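Local structure of uncharacterized protein (Desulfotomaculum acetoxidans, 3U4Y) at residues Asn198-Leu203 with Val217-Leu222; Gly175-Asn180 with Asn194-Ser199; Asp95-Thr100 with Ser112-Lys117; Asp44-Ser49 with Val89-Asp94. The protein is of unknown function but folds as a seven-bladed beta-propeller assigned to the lactonase family, so a role related to sugar-lactone hydrolysis is possible yet unproven. One frame throughout, in Å; residues are numbered along the deposited sequence.

Contact 1 of 4, residues Asn198-Leu203 with Val217-Leu222; sequences NSIGIL and VGTNNL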
loop_
_atom_site.group_PDB
_atom_site.type_symbol
_atom_site.label_atom_id
_atom_site.label_comp_id
_atom_site.label_asym_id
_atom_site.label_seq_id
_atom_site.Cartn_x
_atom_site.Cartn_y
_atom_site.Cartn_z
ATOM N N ASN A 198 -5.508 -18.093 -0.591
ATOM C CA ASN A 198 -4.660 -18.116 -1.786
ATOM C C ASN A 198 -5.448 -17.743 -3.023
ATOM O O ASN A 198 -5.504 -18.490 -3.988
ATOM C CB ASN A 198 -4.077 -19.493 -1.981
ATOM C CG ASN A 198 -2.874 -19.722 -1.155
ATOM O OD1 ASN A 198 -2.298 -18.788 -0.601
ATOM N ND2 ASN A 198 -2.455 -20.967 -1.078
ATOM N N SER A 199 -6.048 -16.566 -2.973
ATOM C CA SER A 199 -6.976 -16.116 -3.984
ATOM C C SER A 199 -7.083 -14.596 -3.918
ATOM O O SER A 199 -6.953 -13.984 -2.856
ATOM C CB SER A 199 -8.351 -16.701 -3.706
ATOM O OG SER A 199 -8.994 -15.997 -2.648
ATOM N N ILE A 200 -7.326 -13.987 -5.063
ATOM C CA ILE A 200 -7.693 -12.596 -5.085
ATOM C C ILE A 200 -9.212 -12.526 -5.163
ATOM O O ILE A 200 -9.837 -13.252 -5.927
ATOM C CB ILE A 200 -7.047 -11.850 -6.284
ATOM C CG1 ILE A 200 -5.595 -11.502 -5.980
ATOM C CG2 ILE A 200 -7.759 -10.539 -6.550
ATOM C CD1 ILE A 200 -4.701 -12.665 -5.841
ATOM N N GLY A 201 -9.808 -11.666 -4.352
ATOM C CA GLY A 201 -11.217 -11.371 -4.486
ATOM C C GLY A 201 -11.365 -10.146 -5.361
ATOM O O GLY A 201 -10.462 -9.318 -5.438
ATOM N N ILE A 202 -12.510 -10.033 -6.019
ATOM C CA ILE A 202 -12.785 -8.921 -6.908
ATOM C C ILE A 202 -14.135 -8.323 -6.565
ATOM O O ILE A 202 -15.146 -9.017 -6.597
ATOM C CB ILE A 202 -12.854 -9.403 -8.334
ATOM C CG1 ILE A 202 -11.545 -10.085 -8.715
ATOM C CG2 ILE A 202 -13.162 -8.265 -9.248
ATOM C CD1 ILE A 202 -11.559 -10.659 -10.108
ATOM N N LEU A 203 -14.157 -7.038 -6.233
ATOM C CA LEU A 203 -15.385 -6.415 -5.770
ATOM C C LEU A 203 -15.839 -5.326 -6.705
ATOM O O LEU A 203 -15.009 -4.598 -7.248
ATOM C CB LEU A 203 -15.189 -5.811 -4.391
ATOM C CG LEU A 203 -15.395 -6.661 -3.159
ATOM C CD1 LEU A 203 -14.798 -8.011 -3.392
ATOM C CD2 LEU A 203 -14.681 -5.954 -2.062
ATOM N N VAL A 217 -10.157 -15.486 -8.031
ATOM C CA VAL A 217 -9.272 -16.381 -8.730
ATOM C C VAL A 217 -8.097 -16.690 -7.797
ATOM O O VAL A 217 -7.731 -15.877 -6.970
ATOM C CB VAL A 217 -8.798 -15.755 -10.035
ATOM C CG1 VAL A 217 -8.029 -14.498 -9.734
ATOM C CG2 VAL A 217 -7.921 -16.736 -10.812
ATOM N N GLY A 218 -7.531 -17.881 -7.929
ATOM C CA GLY A 218 -6.512 -18.357 -7.022
ATOM C C GLY A 218 -5.108 -17.986 -7.442
ATOM O O GLY A 218 -4.873 -17.601 -8.578
ATOM N N THR A 219 -4.175 -18.103 -6.503
ATOM C CA THR A 219 -2.795 -17.704 -6.720
ATOM C C THR A 219 -1.847 -18.699 -6.071
ATOM O O THR A 219 -2.274 -19.618 -5.361
ATOM C CB THR A 219 -2.512 -16.380 -6.046
ATOM O OG1 THR A 219 -2.354 -16.608 -4.647
ATOM C CG2 THR A 219 -3.660 -15.443 -6.246
ATOM N N ASN A 220 -0.554 -18.501 -6.303
ATOM C CA ASN A 220 0.448 -19.292 -5.619
ATOM C C ASN A 220 0.408 -19.025 -4.126
ATOM O O ASN A 220 -0.299 -18.136 -3.647
ATOM C CB ASN A 220 1.836 -18.966 -6.146
ATOM C CG ASN A 220 2.055 -19.459 -7.545
ATOM O OD1 ASN A 220 2.130 -18.669 -8.481
ATOM N ND2 ASN A 220 2.169 -20.770 -7.703
ATOM N N ASN A 221 1.203 -19.773 -3.385
ATOM C CA ASN A 221 1.143 -19.658 -1.943
ATOM C C ASN A 221 1.376 -18.254 -1.393
ATOM O O ASN A 221 2.446 -17.662 -1.581
ATOM C CB ASN A 221 2.109 -20.636 -1.287
ATOM C CG ASN A 221 1.793 -20.860 0.166
ATOM O OD1 ASN A 221 0.646 -20.686 0.606
ATOM N ND2 ASN A 221 2.808 -21.246 0.929
ATOM N N LEU A 222 0.344 -17.737 -0.732
ATOM C CA LEU A 222 0.493 -16.652 0.220
ATOM C C LEU A 222 0.636 -15.281 -0.433
ATOM O O LEU A 222 1.713 -14.696 -0.423
ATOM C CB LEU A 222 1.679 -16.954 1.131
ATOM C CG LEU A 222 1.383 -17.050 2.634
ATOM C CD1 LEU A 222 0.158 -17.906 2.907
ATOM C CD2 LEU A 222 2.576 -17.594 3.364
#
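Asn198 reaches across to the turn at Thr219-Leu222 with both its backbone and its amide, and so illustrates how one polar residue just ahead of a strand can hold the loop that follows the partner strand. Its CG lies anti to the carbonyl carbon (chi1 -82°), which carries the amide out alongside the turn. There OD1 accepts the backbone N-H of Leu222, with N 2.8 Å from OD1 and well above the plane of the amide. The other branch faces Asn221: ND2 of Asn198 stands 3.5 Å from OD1 of Asn221, an approach too long to count as a bond, with the two amide planes nearly perpendicular (84°). Through its backbone Asn198 also accepts: Thr219 N donates to Asn198 O at 2.9 Å, again from above the carbonyl plane. OG1 of Thr219 donates to a lone pair of Asn220 O at 2.7 Å. An alanine at Asn198 is likely to leave the Leu222 N-H without its acceptor and the turn freer to shift. Further along, regular antiparallel pairing takes over: Ile200 N donates to Val217 O at 2.7 Å, and Val217 N to Ile200 O at 3.1 Å. Ile200 and Val217 share one face of the sheet, their CB and CG1 4.5 Å apart. That face packs on the next blade, where Leu255 of strand 254-262 meets Ile200 and Val217, and Phe246 of strand 242-249 meets Val217; Phe246 also touches Thr219 in the loop beyond.

Contact 2 of 4, residues Gly175-Asn180 with Asn194-Ser199; sequences GTRPFN and NLIGNS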
loop_
_atom_site.group_PDB
_atom_site.type_symbol
_atom_site.label_atom_id
_atom_site.label_comp_id
_atom_site.label_asym_id
_atom_site.label_seq_id
_atom_site.Cartn_x
_atom_site.Cartn_y
_atom_site.Cartn_z
ATOM N N GLY A 175 -11.812 -15.479 -0.632
ATOM C CA GLY A 175 -11.164 -16.506 0.166
ATOM C C GLY A 175 -10.983 -16.100 1.618
ATOM O O GLY A 175 -11.635 -15.191 2.130
ATOM N N THR A 176 -10.068 -16.764 2.296
ATOM C CA THR A 176 -9.999 -16.595 3.733
ATOM C C THR A 176 -8.729 -15.874 4.177
ATOM O O THR A 176 -7.670 -16.029 3.568
ATOM C CB THR A 176 -10.244 -17.962 4.471
ATOM O OG1 THR A 176 -9.172 -18.255 5.363
ATOM C CG2 THR A 176 -10.380 -19.109 3.468
ATOM N N ARG A 177 -8.860 -15.066 5.228
ATOM C CA ARG A 177 -7.764 -14.237 5.737
ATOM C C ARG A 177 -7.428 -13.045 4.814
ATOM O O ARG A 177 -6.285 -12.883 4.370
ATOM C CB ARG A 177 -6.522 -15.097 6.020
ATOM C CG ARG A 177 -5.475 -14.419 6.903
ATOM C CD ARG A 177 -5.875 -14.396 8.364
ATOM N NE ARG A 177 -6.084 -15.750 8.867
ATOM C CZ ARG A 177 -7.278 -16.307 9.060
ATOM N NH1 ARG A 177 -7.359 -17.552 9.497
ATOM N NH2 ARG A 177 -8.390 -15.629 8.814
ATOM N N PRO A 178 -8.427 -12.194 4.539
ATOM C CA PRO A 178 -8.174 -11.060 3.652
ATOM C C PRO A 178 -7.059 -10.227 4.267
ATOM O O PRO A 178 -7.085 -10.016 5.485
ATOM C CB PRO A 178 -9.482 -10.277 3.689
ATOM C CG PRO A 178 -10.450 -11.098 4.479
ATOM C CD PRO A 178 -9.679 -12.043 5.294
ATOM N N PHE A 179 -6.104 -9.768 3.456
ATOM C CA PHE A 179 -4.894 -9.125 3.981
ATOM C C PHE A 179 -4.560 -7.747 3.391
ATOM O O PHE A 179 -4.290 -6.829 4.139
ATOM C CB PHE A 179 -3.691 -10.066 3.855
ATOM C CG PHE A 179 -2.417 -9.515 4.440
ATOM C CD1 PHE A 179 -2.255 -9.402 5.805
ATOM C CD2 PHE A 179 -1.369 -9.133 3.618
ATOM C CE1 PHE A 179 -1.072 -8.904 6.344
ATOM C CE2 PHE A 179 -0.181 -8.634 4.155
ATOM C CZ PHE A 179 -0.034 -8.518 5.518
ATOM N N ASN A 180 -4.569 -7.603 2.067
ATOM C CA ASN A 180 -4.338 -6.306 1.438
ATOM C C ASN A 180 -5.406 -5.995 0.387
ATOM O O ASN A 180 -5.960 -6.906 -0.204
ATOM C CB ASN A 180 -2.937 -6.253 0.821
ATOM C CG ASN A 180 -2.428 -4.828 0.646
ATOM O OD1 ASN A 180 -3.058 -3.853 1.091
ATOM N ND2 ASN A 180 -1.276 -4.699 0.013
ATOM N N ASN A 194 -6.403 -12.667 -0.389
ATOM C CA ASN A 194 -6.803 -13.590 0.646
ATOM C C ASN A 194 -5.620 -14.479 0.923
ATOM O O ASN A 194 -5.196 -15.264 0.076
ATOM C CB ASN A 194 -7.984 -14.398 0.170
ATOM C CG ASN A 194 -9.207 -13.536 -0.105
ATOM O OD1 ASN A 194 -9.691 -12.812 0.767
ATOM N ND2 ASN A 194 -9.727 -13.636 -1.316
ATOM N N LEU A 195 -5.063 -14.319 2.113
ATOM C CA LEU A 195 -3.731 -14.823 2.396
ATOM C C LEU A 195 -3.672 -16.343 2.581
ATOM O O LEU A 195 -2.753 -16.997 2.088
ATOM C CB LEU A 195 -3.129 -14.064 3.581
ATOM C CG LEU A 195 -1.643 -14.230 3.927
ATOM C CD1 LEU A 195 -0.760 -14.324 2.700
ATOM C CD2 LEU A 195 -1.208 -13.075 4.781
ATOM N N ILE A 196 -4.638 -16.925 3.276
ATOM C CA ILE A 196 -4.642 -18.377 3.320
ATOM C C ILE A 196 -5.525 -18.968 2.226
ATOM O O ILE A 196 -5.218 -20.030 1.704
ATOM C CB ILE A 196 -4.978 -18.967 4.706
ATOM C CG1 ILE A 196 -6.301 -18.431 5.214
ATOM C CG2 ILE A 196 -3.881 -18.665 5.705
ATOM C CD1 ILE A 196 -6.778 -19.150 6.453
ATOM N N GLY A 197 -6.596 -18.263 1.865
ATOM C CA GLY A 197 -7.449 -18.658 0.756
ATOM C C GLY A 197 -6.642 -18.789 -0.523
ATOM O O GLY A 197 -7.030 -19.516 -1.436
ATOM N N ASN A 198 -5.508 -18.093 -0.591
ATOM C CA ASN A 198 -4.660 -18.116 -1.786
ATOM C C ASN A 198 -5.448 -17.743 -3.023
ATOM O O ASN A 198 -5.504 -18.490 -3.988
ATOM C CB ASN A 198 -4.077 -19.493 -1.981
ATOM C CG ASN A 198 -2.874 -19.722 -1.155
ATOM O OD1 ASN A 198 -2.298 -18.788 -0.601
ATOM N ND2 ASN A 198 -2.455 -20.967 -1.078
ATOM N N SER A 199 -6.048 -16.566 -2.973
ATOM C CA SER A 199 -6.976 -16.116 -3.984
ATOM C C SER A 199 -7.083 -14.596 -3.918
ATOM O O SER A 199 -6.953 -13.984 -2.856
ATOM C CB SER A 199 -8.351 -16.701 -3.706
ATOM O OG SER A 199 -8.994 -15.997 -2.648
#
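Phe179 and Leu195 both send CG anti to the backbone N (chi1 -177° and -169°), and from these torsions the two side chains lie side by side, pointing the same way. Leu195 CD2 comes over one face of the ring, 4.1 Å from the centroid of Phe179 and displaced toward the rim, a CH-pi contact. The long Arg177 chain bends at its second and third torsions, which folds the guanidinium back over Ile196, whose CD1 lies on one of its faces, 3.5 Å from NH1 of Arg177; NH2 is bound by the backbone oxygen of Ser148. Between these side chains the backbones interlock in the hairpin of strands 178-183 and 189-194 and the turn beyond it. Leu195 N donates to Arg177 O at 2.9 Å, while Thr176 O takes two donors, Ile196 N at 3.2 Å and Gly197 N at 3.0 Å. The turn closes in a G1 beta bulge, with Asn198 and Ser199 both facing Asn194. Inside it, Asn194 divides its amide: ND2 donates to OG of Ser199 at 2.8 Å, and OD1 bonds to the hydroxyl of Ser173. Gly175 lies against that amide, where a side chain would have pointed straight into the turn.

Contact 3 of 4, residues Asp95-Thr100 with Ser112-Lys117; sequences DQFAVT and SYSFLK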
loop_
_atom_site.group_PDB
_atom_site.type_symbol
_atom_site.label_atom_id
_atom_site.label_comp_id
_atom_site.label_asym_id
_atom_site.label_seq_id
_atom_site.Cartn_x
_atom_site.Cartn_y
_atom_site.Cartn_z
ATOM N N ASP A 95 -4.765 14.530 -2.674
ATOM C CA ASP A 95 -3.530 14.830 -1.966
ATOM C C ASP A 95 -3.745 15.671 -0.702
ATOM O O ASP A 95 -2.784 16.098 -0.075
ATOM C CB ASP A 95 -2.563 15.555 -2.897
ATOM C CG ASP A 95 -1.953 14.645 -3.961
ATOM O OD1 ASP A 95 -1.589 13.492 -3.652
ATOM O OD2 ASP A 95 -1.809 15.102 -5.117
ATOM N N GLN A 96 -4.992 15.908 -0.320
ATOM C CA GLN A 96 -5.259 16.751 0.841
ATOM C C GLN A 96 -5.085 16.011 2.176
ATOM O O GLN A 96 -4.571 16.583 3.131
ATOM C CB GLN A 96 -6.652 17.378 0.741
ATOM C CG GLN A 96 -6.978 18.409 1.809
ATOM C CD GLN A 96 -8.287 19.151 1.528
ATOM O OE1 GLN A 96 -8.902 18.981 0.466
ATOM N NE2 GLN A 96 -8.715 19.985 2.483
ATOM N N PHE A 97 -5.508 14.745 2.235
ATOM C CA PHE A 97 -5.443 13.936 3.465
ATOM C C PHE A 97 -4.716 12.612 3.328
ATOM O O PHE A 97 -4.681 12.012 2.255
ATOM C CB PHE A 97 -6.836 13.603 3.976
ATOM C CG PHE A 97 -7.652 14.793 4.298
ATOM C CD1 PHE A 97 -7.434 15.494 5.463
ATOM C CD2 PHE A 97 -8.637 15.218 3.436
ATOM C CE1 PHE A 97 -8.189 16.592 5.756
ATOM C CE2 PHE A 97 -9.399 16.319 3.725
ATOM C CZ PHE A 97 -9.179 17.005 4.882
ATOM N N ALA A 98 -4.165 12.154 4.447
ATOM C CA ALA A 98 -3.547 10.838 4.545
ATOM C C ALA A 98 -4.359 10.074 5.547
ATOM O O ALA A 98 -4.745 10.634 6.567
ATOM C CB ALA A 98 -2.125 10.953 5.033
ATOM N N VAL A 99 -4.637 8.803 5.265
ATOM C CA VAL A 99 -5.436 8.000 6.185
ATOM C C VAL A 99 -4.699 6.745 6.618
ATOM O O VAL A 99 -4.070 6.059 5.799
ATOM C CB VAL A 99 -6.792 7.626 5.606
ATOM C CG1 VAL A 99 -7.561 6.870 6.629
ATOM C CG2 VAL A 99 -7.563 8.863 5.228
ATOM N N THR A 100 -4.780 6.461 7.917
ATOM C CA THR A 100 -3.972 5.414 8.517
ATOM C C THR A 100 -4.799 4.389 9.257
ATOM O O THR A 100 -5.814 4.696 9.878
ATOM C CB THR A 100 -2.991 5.992 9.527
ATOM O OG1 THR A 100 -2.664 7.329 9.150
ATOM C CG2 THR A 100 -1.737 5.156 9.573
ATOM N N SER A 112 -7.196 10.136 10.166
ATOM C CA SER A 112 -6.906 11.011 9.019
ATOM C C SER A 112 -6.071 12.215 9.422
ATOM O O SER A 112 -6.160 12.692 10.542
ATOM C CB SER A 112 -8.186 11.522 8.363
ATOM O OG SER A 112 -8.776 12.517 9.172
ATOM N N TYR A 113 -5.304 12.728 8.470
ATOM C CA TYR A 113 -4.285 13.729 8.732
ATOM C C TYR A 113 -4.263 14.786 7.622
ATOM O O TYR A 113 -4.122 14.434 6.450
ATOM C CB TYR A 113 -2.951 12.996 8.818
ATOM C CG TYR A 113 -1.721 13.857 8.713
ATOM C CD1 TYR A 113 -1.137 14.419 9.846
ATOM C CD2 TYR A 113 -1.121 14.084 7.489
ATOM C CE1 TYR A 113 0.001 15.196 9.754
ATOM C CE2 TYR A 113 0.021 14.866 7.388
ATOM C CZ TYR A 113 0.580 15.416 8.522
ATOM O OH TYR A 113 1.715 16.187 8.403
ATOM N N SER A 114 -4.408 16.067 7.986
ATOM C CA SER A 114 -4.412 17.169 7.002
ATOM C C SER A 114 -3.018 17.634 6.583
ATOM O O SER A 114 -2.251 18.092 7.413
ATOM C CB SER A 114 -5.203 18.376 7.520
ATOM O OG SER A 114 -5.330 19.382 6.517
ATOM N N PHE A 115 -2.704 17.536 5.297
ATOM C CA PHE A 115 -1.407 17.964 4.780
ATOM C C PHE A 115 -1.260 19.476 4.824
ATOM O O PHE A 115 -0.147 20.011 4.859
ATOM C CB PHE A 115 -1.262 17.538 3.330
ATOM C CG PHE A 115 -0.710 16.159 3.143
ATOM C CD1 PHE A 115 0.648 15.968 2.930
ATOM C CD2 PHE A 115 -1.549 15.057 3.132
ATOM C CE1 PHE A 115 1.163 14.704 2.731
ATOM C CE2 PHE A 115 -1.039 13.786 2.932
ATOM C CZ PHE A 115 0.317 13.612 2.733
ATOM N N LEU A 116 -2.394 20.161 4.780
ATOM C CA LEU A 116 -2.404 21.615 4.805
ATOM C C LEU A 116 -2.130 22.083 6.225
ATOM O O LEU A 116 -1.235 22.896 6.465
ATOM C CB LEU A 116 -3.764 22.126 4.336
ATOM C CG LEU A 116 -4.526 21.101 3.483
ATOM C CD1 LEU A 116 -6.029 21.234 3.681
ATOM C CD2 LEU A 116 -4.150 21.189 1.998
ATOM N N LYS A 117 -2.902 21.539 7.163
ATOM C CA LYS A 117 -2.824 21.912 8.567
ATOM C C LYS A 117 -1.704 21.174 9.278
ATOM O O LYS A 117 -1.330 21.534 10.394
ATOM C CB LYS A 117 -4.149 21.634 9.268
ATOM C CG LYS A 117 -5.375 22.120 8.505
ATOM C CD LYS A 117 -6.590 22.226 9.416
ATOM C CE LYS A 117 -7.248 23.594 9.285
ATOM N NZ LYS A 117 -8.033 23.989 10.494
#
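Ala98 and Tyr113 form the central hydrogen-bonded pair of an antiparallel beta hairpin, the two middle strands of a four-stranded propeller blade. Strands 97-100 and 109-114 meet at 157° over the short segments, and Ala98 N donates to Tyr113 O at 3.0 Å while Tyr113 N returns to Ala98 O at 2.9 Å. Just past the end of the second strand the pairing persists through a nearly straight bond from Phe115 N to Gln96 O at 3.0 Å. With CG anti to its carbonyl carbon (chi1 -87°), Phe115 folds back over the hairpin, presenting a ring edge to Gln96 O and setting CE2 3.7 Å from CB of Ala98. Ala98 CB also meets CD2 of Tyr113, at 4.1 Å. The opposite face carries Phe97, Val99, Ser112 and Ser114. Here the Phe97 ring turns its edge to Tyr113 O, and its CE1 lies 3.9 Å from CB of Ser114. The two faces look to different neighbours. Phe115 packs on Asn53 and Val55 of strand 53-58 in the preceding blade, and Tyr113 sends its hydroxyl to Gln66 while meeting Phe120 edge-to-face. On the other side Val99 touches Ile133 and Ile135 of strand 130-135 in the following blade, and Phe97 and Ser114 rest on Ile121 of strand 119-125.

Contact 4 of 4, residues Asp44-Ser49 with Val89-Asp94; sequences DTAITS and VDITPD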
loop_
_atom_site.group_PDB
_atom_site.type_symbol
_atom_site.label_atom_id
_atom_site.label_comp_id
_atom_site.label_asym_id
_atom_site.label_seq_id
_atom_site.Cartn_x
_atom_site.Cartn_y
_atom_site.Cartn_z
ATOM N N ASP A 44 4.919 1.856 6.909
ATOM C CA ASP A 44 4.570 2.057 5.491
ATOM C C ASP A 44 4.768 3.515 5.053
ATOM O O ASP A 44 5.032 4.383 5.888
ATOM C CB ASP A 44 3.120 1.598 5.215
ATOM C CG ASP A 44 2.861 1.281 3.739
ATOM O OD1 ASP A 44 1.729 1.535 3.248
ATOM O OD2 ASP A 44 3.785 0.765 3.072
ATOM N N THR A 45 4.652 3.761 3.742
ATOM C CA THR A 45 4.742 5.101 3.144
ATOM C C THR A 45 3.731 5.303 2.041
ATOM O O THR A 45 3.364 4.368 1.321
ATOM C CB THR A 45 6.092 5.365 2.442
ATOM O OG1 THR A 45 6.642 4.136 1.954
ATOM C CG2 THR A 45 7.060 6.017 3.355
ATOM N N ALA A 46 3.318 6.550 1.882
ATOM C CA ALA A 46 2.577 6.969 0.704
ATOM C C ALA A 46 3.360 8.104 0.083
ATOM O O ALA A 46 4.264 8.630 0.712
ATOM C CB ALA A 46 1.190 7.419 1.071
ATOM N N ILE A 47 3.026 8.439 -1.159
ATOM C CA ILE A 47 3.614 9.567 -1.878
ATOM C C ILE A 47 2.497 10.325 -2.570
ATOM O O ILE A 47 1.404 9.808 -2.759
ATOM C CB ILE A 47 4.669 9.117 -2.902
ATOM C CG1 ILE A 47 5.598 10.260 -3.247
ATOM C CG2 ILE A 47 4.018 8.613 -4.149
ATOM C CD1 ILE A 47 6.837 9.796 -3.937
ATOM N N THR A 48 2.765 11.556 -2.953
ATOM C CA THR A 48 1.695 12.433 -3.417
ATOM C C THR A 48 1.541 12.421 -4.976
ATOM O O THR A 48 2.493 12.077 -5.684
ATOM C CB THR A 48 1.853 13.822 -2.688
ATOM O OG1 THR A 48 0.720 14.053 -1.835
ATOM C CG2 THR A 48 2.144 15.012 -3.628
ATOM N N SER A 49 0.348 12.696 -5.511
ATOM C CA SER A 49 0.174 12.715 -6.978
ATOM C C SER A 49 1.249 13.588 -7.563
ATOM O O SER A 49 2.098 13.152 -8.346
ATOM C CB SER A 49 -1.145 13.361 -7.370
ATOM O OG SER A 49 -2.242 12.514 -7.120
ATOM N N VAL A 89 -0.937 3.107 4.946
ATOM C CA VAL A 89 -1.442 4.445 4.652
ATOM C C VAL A 89 -1.837 4.571 3.220
ATOM O O VAL A 89 -1.176 4.036 2.332
ATOM C CB VAL A 89 -0.380 5.540 4.810
ATOM C CG1 VAL A 89 -0.771 6.494 5.899
ATOM C CG2 VAL A 89 0.997 4.940 5.016
ATOM N N ASP A 90 -2.900 5.324 3.004
ATOM C CA ASP A 90 -3.220 5.818 1.680
ATOM C C ASP A 90 -3.498 7.298 1.778
ATOM O O ASP A 90 -3.837 7.797 2.846
ATOM C CB ASP A 90 -4.434 5.104 1.089
ATOM C CG ASP A 90 -4.287 4.861 -0.405
ATOM O OD1 ASP A 90 -3.137 4.938 -0.905
ATOM O OD2 ASP A 90 -5.313 4.587 -1.075
ATOM N N ILE A 91 -3.336 7.992 0.659
ATOM C CA ILE A 91 -3.683 9.398 0.554
ATOM C C ILE A 91 -4.932 9.510 -0.294
ATOM O O ILE A 91 -5.138 8.704 -1.202
ATOM C CB ILE A 91 -2.582 10.179 -0.138
ATOM C CG1 ILE A 91 -1.250 9.450 0.041
ATOM C CG2 ILE A 91 -2.558 11.591 0.385
ATOM C CD1 ILE A 91 -0.139 10.276 0.645
ATOM N N THR A 92 -5.770 10.494 0.011
ATOM C CA THR A 92 -6.936 10.759 -0.800
ATOM C C THR A 92 -6.430 11.167 -2.162
ATOM O O THR A 92 -5.276 11.597 -2.283
ATOM C CB THR A 92 -7.744 11.888 -0.207
ATOM O OG1 THR A 92 -6.863 12.964 0.115
ATOM C CG2 THR A 92 -8.430 11.430 1.045
ATOM N N PRO A 93 -7.293 11.071 -3.191
ATOM C CA PRO A 93 -6.784 11.246 -4.553
ATOM C C PRO A 93 -6.384 12.704 -4.807
ATOM O O PRO A 93 -5.537 12.961 -5.665
ATOM C CB PRO A 93 -7.983 10.876 -5.415
ATOM C CG PRO A 93 -9.183 10.920 -4.502
ATOM C CD PRO A 93 -8.750 11.293 -3.137
ATOM N N ASP A 94 -6.982 13.637 -4.059
ATOM C CA ASP A 94 -6.643 15.057 -4.151
ATOM C C ASP A 94 -5.417 15.475 -3.331
ATOM O O ASP A 94 -5.082 16.647 -3.276
ATOM C CB ASP A 94 -7.840 15.926 -3.760
ATOM C CG ASP A 94 -8.221 15.777 -2.304
ATOM O OD1 ASP A 94 -7.373 15.304 -1.511
ATOM O OD2 ASP A 94 -9.365 16.139 -1.949
#
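Ala46 and Asp90 bring the two backbones nearest, 6.0 Å between their CA atoms, where strands 44-47 and 89-91 run almost parallel, 9° apart, with axes 6.2 Å from each other at closest. That spacing, and the absence of any hydrogen bond between them, shows strands that are neighbours without being paired. Val89 points toward the other strand and lays CG2 against Asp44, 4.0 Å from its CB, the two side chains sliding past each other in opposite directions. The same methyl sits 4.0 Å from the backbone N of Thr45. Asp44 has CG anti to its backbone N (chi1 -158°), which turns the carboxylate toward Val89; OD1 also lies near OD1 of Asp88. The arrangement is that of a beta-propeller, in which each blade is a separate antiparallel sheet and first strands of successive blades stand side by side around the centre. Ile91 completes the apolar join, aiming CG1 and CD1 at the methyl of Ala46, although their modelled separation is too short to be trusted. CD1 of Ile91 also stands 3.8 Å from Ile47 O, and the side chain touches Phe115. A glycine in place of Ile91 would probably open a gap between the blades and take an apolar partner from both Ala46 and Phe115. Further on, Ser49 OG comes to 3.6 Å from Pro93 O, and Ser49 N is bound by Asp95.

The four contacts form two clusters on opposite sides of the propeller. Contacts 1 and 2 lie in one blade, their centres about 7 Å apart, and share Asn198 and Ser199, so the turn after strand 189-194 is held on two sides, by the residues leading into strand 178-183 and by those following strand 212-218. Contacts 3 and 4, centres about 9 Å apart, are joined through a probable bond from Val99 N to Asp90 O (2.7 Å), which ties the hairpin to the inner strand, and another between Ser49 N and Asp95 OD1 (2.8 Å). Contacts 1 and 3 are about 31 Å apart between centres. No active site is established; a bound Tris molecule, probably from crystallisation, lies about 4 Å from the side chain of Asn220 in contact 1.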